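Local atomic coordinates of ferredoxin (Rhodopseudomonas palustris, PDB entry 4LTU), a protein that binds a single [2Fe-2S] cluster and probably carries electrons as a member of the adrenodoxin/putidaredoxin family of ferredoxins. Residues I4-P9 with D22-A27; I15-I20 with L29-D34. All coordinates share one frame; numbering follows the deposited sequence.

Overall arrangement
From the N terminus the chain runs through strand 3-7, turns back as strand 13-17, and then enters helix 24-29. The two strands are antiparallel neighbours in the mixed sheet, and Ile4 O probably accepts a hydrogen bond from Val16 N. Contact 1 (4-9 with 22-27) closes the path from the first strand to the start of the helix. Contact 2 (15-20 with 29-34) closes a shorter path, from the edge strand to the loop that follows the helix. Their segments alternate along the chain, so the contacts cross rather than nest. Contact 1 ties the start of the helix to strand 3-7, and contact 2 ties the loop after the helix to strand 13-17. Phe6 CD2 packs on Ile33 CD1 between them.

Contact 1: I4-P9 with D22-A27; sequences ITFIHP and DSAMFA
The helix that rests on Ile4 and Phe6 through Ala24 and Ala27 begins with an N-cap: Ser23 OG accepts from Phe26 N at 3.1 Å, with an N-H...O angle of 161°. This is the helix that packs on the mixed sheet in the beta-grasp fold of [2Fe-2S] ferredoxins. No hydrogen bond joins segments 4-9 and 22-27, and the contact is buried and mostly apolar, with one carbonyl oxygen at a ring edge. The alternate residues Ile4 and Phe6 of strand 3-7 both face the helix. The outer branch of Ile4 is extended (chi2 162°), which carries CD1 to the first turn. There CD1 touches Ala27 CB at 3.6 Å and lies 4.1 Å from Ala24 CA. The small alanines let the helix backbone come close to the strand. Phe6 also touches the sheet, through Val16 and Leu100, while Ala24 touches Leu100. Met25 points away from strand 3-7 and touches the cluster, so the same turn that packs on the sheet also lines the cofactor pocket. The Phe6 ring reaches Ala24 with its far end: CZ lies 4.3 Å from Ala24 CB. The carbonyl oxygen Ala24 O sits near the ring plane, 3.4 Å from Phe6 CZ.

Contact 2: I15-I20 with L29-D34; sequences IVDAAI and LNHGID
His31, Val16 and Asp17 carry most of this contact, and His31 gives up the most surface. Its imidazole lies over the backbone of Asp17. Asp17 O approaches one ring face, 3.0 Å from His31 CE1, a short approach. Asp17 N lies beneath the same face, opposite the ring centre and about 4.1 Å from the plane. The carbonyl therefore meets the ring through its face, and the angles to both ring nitrogens are too poor for a hydrogen bond. The polar bond of the ring is made elsewhere: His31 ND1 pairs with Ala27 O in the preceding helix, which restrains the rotation of the ring. Asp17 CB comes within 3.9 Å of His31 NE2. Its carboxylate atom OD2 stays 4.6 Å from NE2, not in contact, and might slightly favour a protonated ring.

Val16 fills the buried side. Its CB packs on His31 CB at 4.0 Å. Its CG1, beside the backbone N (chi1 -42°) and roughly anti to the carbonyl carbon, meets Ile33 CD1 at 3.4 Å, where the two side chains cross at about a right angle. Phe6 touches both Val16 and Ile33 and continues this core. This joins edge strand 13-17 to the loop leaving the helix that packs on the sheet, within the ferredoxin beta-grasp fold.

Contact 1: I4-P9 with D22-A27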
ATOM      1  N   ILE A   4      -9.998  -4.838  -0.689  1.00 24.02           N
ATOM      2  CA  ILE A   4      -8.944  -4.356   0.170  1.00 23.72           C
ATOM      3  C   ILE A   4      -9.571  -3.399   1.133  1.00 23.11           C
ATOM      4  O   ILE A   4     -10.340  -2.535   0.741  1.00 23.99           O
ATOM      5  CB  ILE A   4      -7.860  -3.532  -0.591  1.00 24.04           C
ATOM      6  CG1 ILE A   4      -7.267  -4.298  -1.770  1.00 23.31           C
ATOM      7  CG2 ILE A   4      -6.737  -3.109   0.360  1.00 24.25           C
ATOM      8  CD1 ILE A   4      -6.562  -3.368  -2.729  1.00 22.80           C
ATOM      9  N   THR A   5      -9.197  -3.524   2.397  1.00 22.40           N
ATOM     10  CA  THR A   5      -9.603  -2.559   3.418  1.00 21.17           C
ATOM     11  C   THR A   5      -8.490  -1.526   3.634  1.00 20.61           C
ATOM     12  O   THR A   5      -7.357  -1.904   3.936  1.00 20.24           O
ATOM     13  CB  THR A   5      -9.901  -3.302   4.731  1.00 20.36           C
ATOM     14  OG1 THR A   5     -10.674  -4.482   4.432  1.00 21.89           O
ATOM     15  CG2 THR A   5     -10.646  -2.434   5.683  1.00 18.64           C
ATOM     16  N   PHE A   6      -8.805  -0.235   3.468  1.00 19.83           N
ATOM     17  CA  PHE A   6      -7.857   0.842   3.763  1.00 19.56           C
ATOM     18  C   PHE A   6      -8.253   1.600   5.037  1.00 20.06           C
ATOM     19  O   PHE A   6      -9.430   1.942   5.207  1.00 19.81           O
ATOM     20  CB  PHE A   6      -7.776   1.854   2.616  1.00 19.52           C
ATOM     21  CG  PHE A   6      -6.877   1.439   1.467  1.00 19.13           C
ATOM     22  CD1 PHE A   6      -5.519   1.779   1.462  1.00 18.25           C
ATOM     23  CD2 PHE A   6      -7.399   0.756   0.372  1.00 15.61           C
ATOM     24  CE1 PHE A   6      -4.686   1.417   0.379  1.00 18.11           C
ATOM     25  CE2 PHE A   6      -6.579   0.386  -0.708  1.00 16.13           C
ATOM     26  CZ  PHE A   6      -5.225   0.716  -0.707  1.00 16.61           C
ATOM     27  N   ILE A   7      -7.278   1.884   5.907  1.00 19.20           N
ATOM     28  CA  ILE A   7      -7.537   2.666   7.131  1.00 19.54           C
ATOM     29  C   ILE A   7      -6.732   3.969   7.183  1.00 19.21           C
ATOM     30  O   ILE A   7      -5.510   3.958   7.082  1.00 18.55           O
ATOM     31  CB  ILE A   7      -7.300   1.819   8.403  1.00 19.39           C
ATOM     32  CG1 ILE A   7      -8.352   0.721   8.478  1.00 18.88           C
ATOM     33  CG2 ILE A   7      -7.287   2.696   9.682  1.00 20.31           C
ATOM     34  CD1 ILE A   7      -7.802  -0.576   8.957  1.00 20.18           C
ATOM     35  N   HIS A   8      -7.446   5.079   7.319  1.00 20.06           N
ATOM     36  CA  HIS A   8      -6.858   6.422   7.409  1.00 20.46           C
ATOM     37  C   HIS A   8      -6.238   6.649   8.773  1.00 21.60           C
ATOM     38  O   HIS A   8      -6.592   5.957   9.738  1.00 23.30           O
ATOM     39  CB  HIS A   8      -7.908   7.494   7.086  1.00 19.35           C
ATOM     40  CG  HIS A   8      -8.398   7.426   5.668  1.00 18.76           C
ATOM     41  ND1 HIS A   8      -9.356   6.523   5.258  1.00 17.07           N
ATOM     42  CD2 HIS A   8      -8.018   8.103   4.555  1.00 16.13           C
ATOM     43  CE1 HIS A   8      -9.553   6.655   3.959  1.00 17.12           C
ATOM     44  NE2 HIS A   8      -8.763   7.613   3.509  1.00 17.14           N
ATOM     45  N   PRO A   9      -5.289   7.587   8.865  1.00 22.49           N
ATOM     46  CA  PRO A   9      -4.692   7.957  10.150  1.00 23.48           C
ATOM     47  C   PRO A   9      -5.736   8.073  11.267  1.00 24.56           C
ATOM     48  O   PRO A   9      -5.470   7.659  12.421  1.00 24.73           O
ATOM     49  CB  PRO A   9      -4.074   9.342   9.873  1.00 23.52           C
ATOM     50  CG  PRO A   9      -4.294   9.626   8.426  1.00 23.01           C
ATOM     51  CD  PRO A   9      -4.697   8.351   7.751  1.00 22.61           C
ATOM     52  N   ASP A  22      -4.347  -5.968 -10.021  1.00 21.31           N
ATOM     53  CA  ASP A  22      -4.206  -4.564  -9.665  1.00 20.24           C
ATOM     54  C   ASP A  22      -3.236  -4.474  -8.504  1.00 19.97           C
ATOM     55  O   ASP A  22      -3.235  -5.321  -7.600  1.00 19.81           O
ATOM     56  CB  ASP A  22      -5.528  -3.913  -9.235  1.00 20.71           C
ATOM     57  CG  ASP A  22      -6.619  -3.990 -10.301  1.00 19.43           C
ATOM     58  OD1 ASP A  22      -6.343  -4.313 -11.460  1.00 22.17           O
ATOM     59  OD2 ASP A  22      -7.779  -3.717  -9.966  1.00 19.97           O
ATOM     60  N   SER A  23      -2.377  -3.461  -8.553  1.00 19.36           N
ATOM     61  CA  SER A  23      -1.653  -3.076  -7.378  1.00 18.55           C
ATOM     62  C   SER A  23      -2.670  -2.437  -6.411  1.00 17.83           C
ATOM     63  O   SER A  23      -3.760  -2.040  -6.825  1.00 17.59           O
ATOM     64  CB  SER A  23      -0.544  -2.113  -7.755  1.00 17.90           C
ATOM     65  OG  SER A  23      -1.104  -0.874  -8.113  1.00 19.06           O
ATOM     66  N   ALA A  24      -2.292  -2.343  -5.141  1.00 17.32           N
ATOM     67  CA  ALA A  24      -3.087  -1.705  -4.087  1.00 16.78           C
ATOM     68  C   ALA A  24      -3.240  -0.214  -4.336  1.00 16.82           C
ATOM     69  O   ALA A  24      -4.239   0.392  -3.947  1.00 17.76           O
ATOM     70  CB  ALA A  24      -2.445  -1.962  -2.703  1.00 15.82           C
ATOM     71  N   MET A  25      -2.242   0.369  -4.979  1.00 16.22           N
ATOM     72  CA  MET A  25      -2.241   1.778  -5.321  1.00 16.19           C
ATOM     73  C   MET A  25      -3.287   2.066  -6.418  1.00 16.12           C
ATOM     74  O   MET A  25      -4.068   3.036  -6.337  1.00 14.99           O
ATOM     75  CB  MET A  25      -0.838   2.202  -5.790  1.00 14.99           C
ATOM     76  CG  MET A  25      -0.759   3.681  -6.210  1.00 16.60           C
ATOM     77  SD  MET A  25       0.390   3.917  -7.579  1.00 20.09           S
ATOM     78  CE  MET A  25      -0.462   3.026  -8.870  1.00 16.32           C
ATOM     79  N   PHE A  26      -3.269   1.223  -7.443  1.00 16.08           N
ATOM     80  CA  PHE A  26      -4.175   1.350  -8.545  1.00 17.78           C
ATOM     81  C   PHE A  26      -5.597   1.274  -7.966  1.00 18.84           C
ATOM     82  O   PHE A  26      -6.417   2.181  -8.174  1.00 19.75           O
ATOM     83  CB  PHE A  26      -3.903   0.234  -9.566  1.00 17.44           C
ATOM     84  CG  PHE A  26      -4.883   0.202 -10.709  1.00 19.27           C
ATOM     85  CD1 PHE A  26      -4.607   0.877 -11.904  1.00 20.18           C
ATOM     86  CD2 PHE A  26      -6.092  -0.505 -10.591  1.00 17.46           C
ATOM     87  CE1 PHE A  26      -5.514   0.856 -12.963  1.00 20.33           C
ATOM     88  CE2 PHE A  26      -6.999  -0.534 -11.632  1.00 19.76           C
ATOM     89  CZ  PHE A  26      -6.714   0.152 -12.830  1.00 20.55           C
ATOM     90  N   ALA A  27      -5.855   0.207  -7.215  1.00 18.86           N
ATOM     91  CA  ALA A  27      -7.124   0.018  -6.530  1.00 19.62           C
ATOM     92  C   ALA A  27      -7.551   1.245  -5.728  1.00 19.05           C
ATOM     93  O   ALA A  27      -8.667   1.697  -5.865  1.00 19.65           O
ATOM     94  CB  ALA A  27      -7.069  -1.235  -5.626  1.00 18.55           C
TER

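Contact 2: I15-I20 with L29-D34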
ATOM      1  N   ILE A  15     -13.629   0.355   2.009  1.00 23.95           N
ATOM      2  CA  ILE A  15     -13.423  -0.874   1.277  1.00 24.54           C
ATOM      3  C   ILE A  15     -13.443  -0.610  -0.208  1.00 24.84           C
ATOM      4  O   ILE A  15     -14.405  -0.054  -0.753  1.00 24.00           O
ATOM      5  CB  ILE A  15     -14.389  -1.979   1.695  1.00 24.99           C
ATOM      6  CG1 ILE A  15     -14.072  -2.384   3.145  1.00 24.82           C
ATOM      7  CG2 ILE A  15     -14.312  -3.156   0.704  1.00 24.67           C
ATOM      8  CD1 ILE A  15     -14.191  -3.860   3.426  1.00 28.06           C
ATOM      9  N   VAL A  16     -12.341  -0.981  -0.856  1.00 25.59           N
ATOM     10  CA  VAL A  16     -12.194  -0.743  -2.294  1.00 25.81           C
ATOM     11  C   VAL A  16     -12.149  -2.059  -3.026  1.00 25.69           C
ATOM     12  O   VAL A  16     -11.471  -3.005  -2.612  1.00 26.47           O
ATOM     13  CB  VAL A  16     -10.939   0.139  -2.639  1.00 26.10           C
ATOM     14  CG1 VAL A  16     -10.782   1.311  -1.645  1.00 25.96           C
ATOM     15  CG2 VAL A  16      -9.678  -0.673  -2.679  1.00 25.75           C
ATOM     16  N   ASP A  17     -12.875  -2.128  -4.126  1.00 25.66           N
ATOM     17  CA  ASP A  17     -12.742  -3.261  -5.025  1.00 25.01           C
ATOM     18  C   ASP A  17     -11.376  -3.252  -5.708  1.00 24.66           C
ATOM     19  O   ASP A  17     -10.752  -2.202  -5.909  1.00 24.02           O
ATOM     20  CB  ASP A  17     -13.862  -3.234  -6.052  1.00 25.06           C
ATOM     21  CG  ASP A  17     -15.228  -3.103  -5.397  1.00 26.14           C
ATOM     22  OD1 ASP A  17     -15.999  -4.069  -5.465  1.00 25.93           O
ATOM     23  OD2 ASP A  17     -15.522  -2.041  -4.793  1.00 28.88           O
ATOM     24  N   ALA A  18     -10.915  -4.443  -6.038  1.00 24.25           N
ATOM     25  CA  ALA A  18      -9.692  -4.609  -6.752  1.00 24.84           C
ATOM     26  C   ALA A  18      -9.808  -5.914  -7.505  1.00 25.22           C
ATOM     27  O   ALA A  18     -10.311  -6.905  -6.982  1.00 25.76           O
ATOM     28  CB  ALA A  18      -8.503  -4.636  -5.792  1.00 24.59           C
ATOM     29  N   ALA A  19      -9.368  -5.906  -8.752  1.00 24.99           N
ATOM     30  CA  ALA A  19      -9.335  -7.130  -9.523  1.00 24.39           C
ATOM     31  C   ALA A  19      -8.035  -7.809  -9.137  1.00 24.41           C
ATOM     32  O   ALA A  19      -7.166  -7.183  -8.524  1.00 24.80           O
ATOM     33  CB  ALA A  19      -9.359  -6.798 -11.014  1.00 24.40           C
ATOM     34  N   ILE A  20      -7.908  -9.087  -9.478  1.00 23.82           N
ATOM     35  CA  ILE A  20      -6.676  -9.798  -9.336  1.00 23.76           C
ATOM     36  C   ILE A  20      -5.678  -9.116 -10.288  1.00 23.55           C
ATOM     37  O   ILE A  20      -6.013  -8.824 -11.445  1.00 22.55           O
ATOM     38  CB  ILE A  20      -6.868 -11.287  -9.693  1.00 24.30           C
ATOM     39  CG1 ILE A  20      -8.012 -11.881  -8.861  1.00 25.65           C
ATOM     40  CG2 ILE A  20      -5.587 -12.076  -9.441  1.00 24.77           C
ATOM     41  CD1 ILE A  20      -8.376 -13.330  -9.210  1.00 26.84           C
ATOM     42  N   LEU A  29      -6.548   4.474  -6.084  1.00 18.48           N
ATOM     43  CA  LEU A  29      -6.691   5.694  -6.883  1.00 18.37           C
ATOM     44  C   LEU A  29      -7.931   5.673  -7.741  1.00 18.55           C
ATOM     45  O   LEU A  29      -8.467   6.710  -8.092  1.00 18.22           O
ATOM     46  CB  LEU A  29      -5.460   5.882  -7.766  1.00 18.81           C
ATOM     47  CG  LEU A  29      -4.178   6.139  -6.982  1.00 18.56           C
ATOM     48  CD1 LEU A  29      -3.035   6.153  -7.975  1.00 17.90           C
ATOM     49  CD2 LEU A  29      -4.302   7.471  -6.256  1.00 20.42           C
ATOM     50  N   ASN A  30      -8.373   4.462  -8.063  1.00 18.78           N
ATOM     51  CA  ASN A  30      -9.502   4.242  -8.938  1.00 18.77           C
ATOM     52  C   ASN A  30     -10.839   4.107  -8.178  1.00 19.64           C
ATOM     53  O   ASN A  30     -11.910   3.932  -8.773  1.00 20.03           O
ATOM     54  CB  ASN A  30      -9.168   3.058  -9.844  1.00 17.95           C
ATOM     55  CG  ASN A  30      -8.296   3.490 -11.028  1.00 18.16           C
ATOM     56  OD1 ASN A  30      -8.772   4.198 -11.904  1.00 18.59           O
ATOM     57  ND2 ASN A  30      -7.018   3.123 -11.026  1.00 16.21           N
ATOM     58  N   HIS A  31     -10.762   4.212  -6.851  1.00 19.46           N
ATOM     59  CA  HIS A  31     -11.943   4.174  -6.021  1.00 19.19           C
ATOM     60  C   HIS A  31     -11.789   5.200  -4.915  1.00 19.77           C
ATOM     61  O   HIS A  31     -11.973   4.861  -3.761  1.00 20.06           O
ATOM     62  CB  HIS A  31     -12.151   2.775  -5.392  1.00 19.00           C
ATOM     63  CG  HIS A  31     -12.180   1.650  -6.369  1.00 16.81           C
ATOM     64  ND1 HIS A  31     -11.031   1.079  -6.877  1.00 15.80           N
ATOM     65  CD2 HIS A  31     -13.216   0.976  -6.929  1.00 14.57           C
ATOM     66  CE1 HIS A  31     -11.358   0.092  -7.700  1.00 14.34           C
ATOM     67  NE2 HIS A  31     -12.676   0.012  -7.752  1.00 13.43           N
ATOM     68  N   GLY A  32     -11.397   6.427  -5.262  1.00 20.53           N
ATOM     69  CA  GLY A  32     -11.495   7.582  -4.368  1.00 21.78           C
ATOM     70  C   GLY A  32     -10.536   7.889  -3.222  1.00 22.43           C
ATOM     71  O   GLY A  32     -10.787   8.844  -2.466  1.00 22.09           O
ATOM     72  N   ILE A  33      -9.458   7.117  -3.087  1.00 23.44           N
ATOM     73  CA  ILE A  33      -8.461   7.312  -2.004  1.00 24.26           C
ATOM     74  C   ILE A  33      -7.295   8.236  -2.404  1.00 25.43           C
ATOM     75  O   ILE A  33      -6.193   7.782  -2.762  1.00 26.11           O
ATOM     76  CB  ILE A  33      -8.009   5.944  -1.379  1.00 24.33           C
ATOM     77  CG1 ILE A  33      -9.077   5.462  -0.385  1.00 23.96           C
ATOM     78  CG2 ILE A  33      -6.688   6.055  -0.623  1.00 25.48           C
ATOM     79  CD1 ILE A  33      -9.199   3.980  -0.243  1.00 23.11           C
ATOM     80  N   ASP A  34      -7.560   9.539  -2.288  1.00 25.51           N
ATOM     81  CA  ASP A  34      -6.665  10.628  -2.702  1.00 25.97           C
ATOM     82  C   ASP A  34      -5.325  10.741  -1.971  1.00 25.65           C
ATOM     83  O   ASP A  34      -4.322  11.176  -2.559  1.00 25.92           O
ATOM     84  CB  ASP A  34      -7.418  11.979  -2.619  1.00 26.64           C
ATOM     85  CG  ASP A  34      -8.407  12.180  -3.779  1.00 28.72           C
ATOM     86  OD1 ASP A  34      -8.176  11.623  -4.873  1.00 29.81           O
ATOM     87  OD2 ASP A  34      -9.415  12.905  -3.600  1.00 34.51           O
TER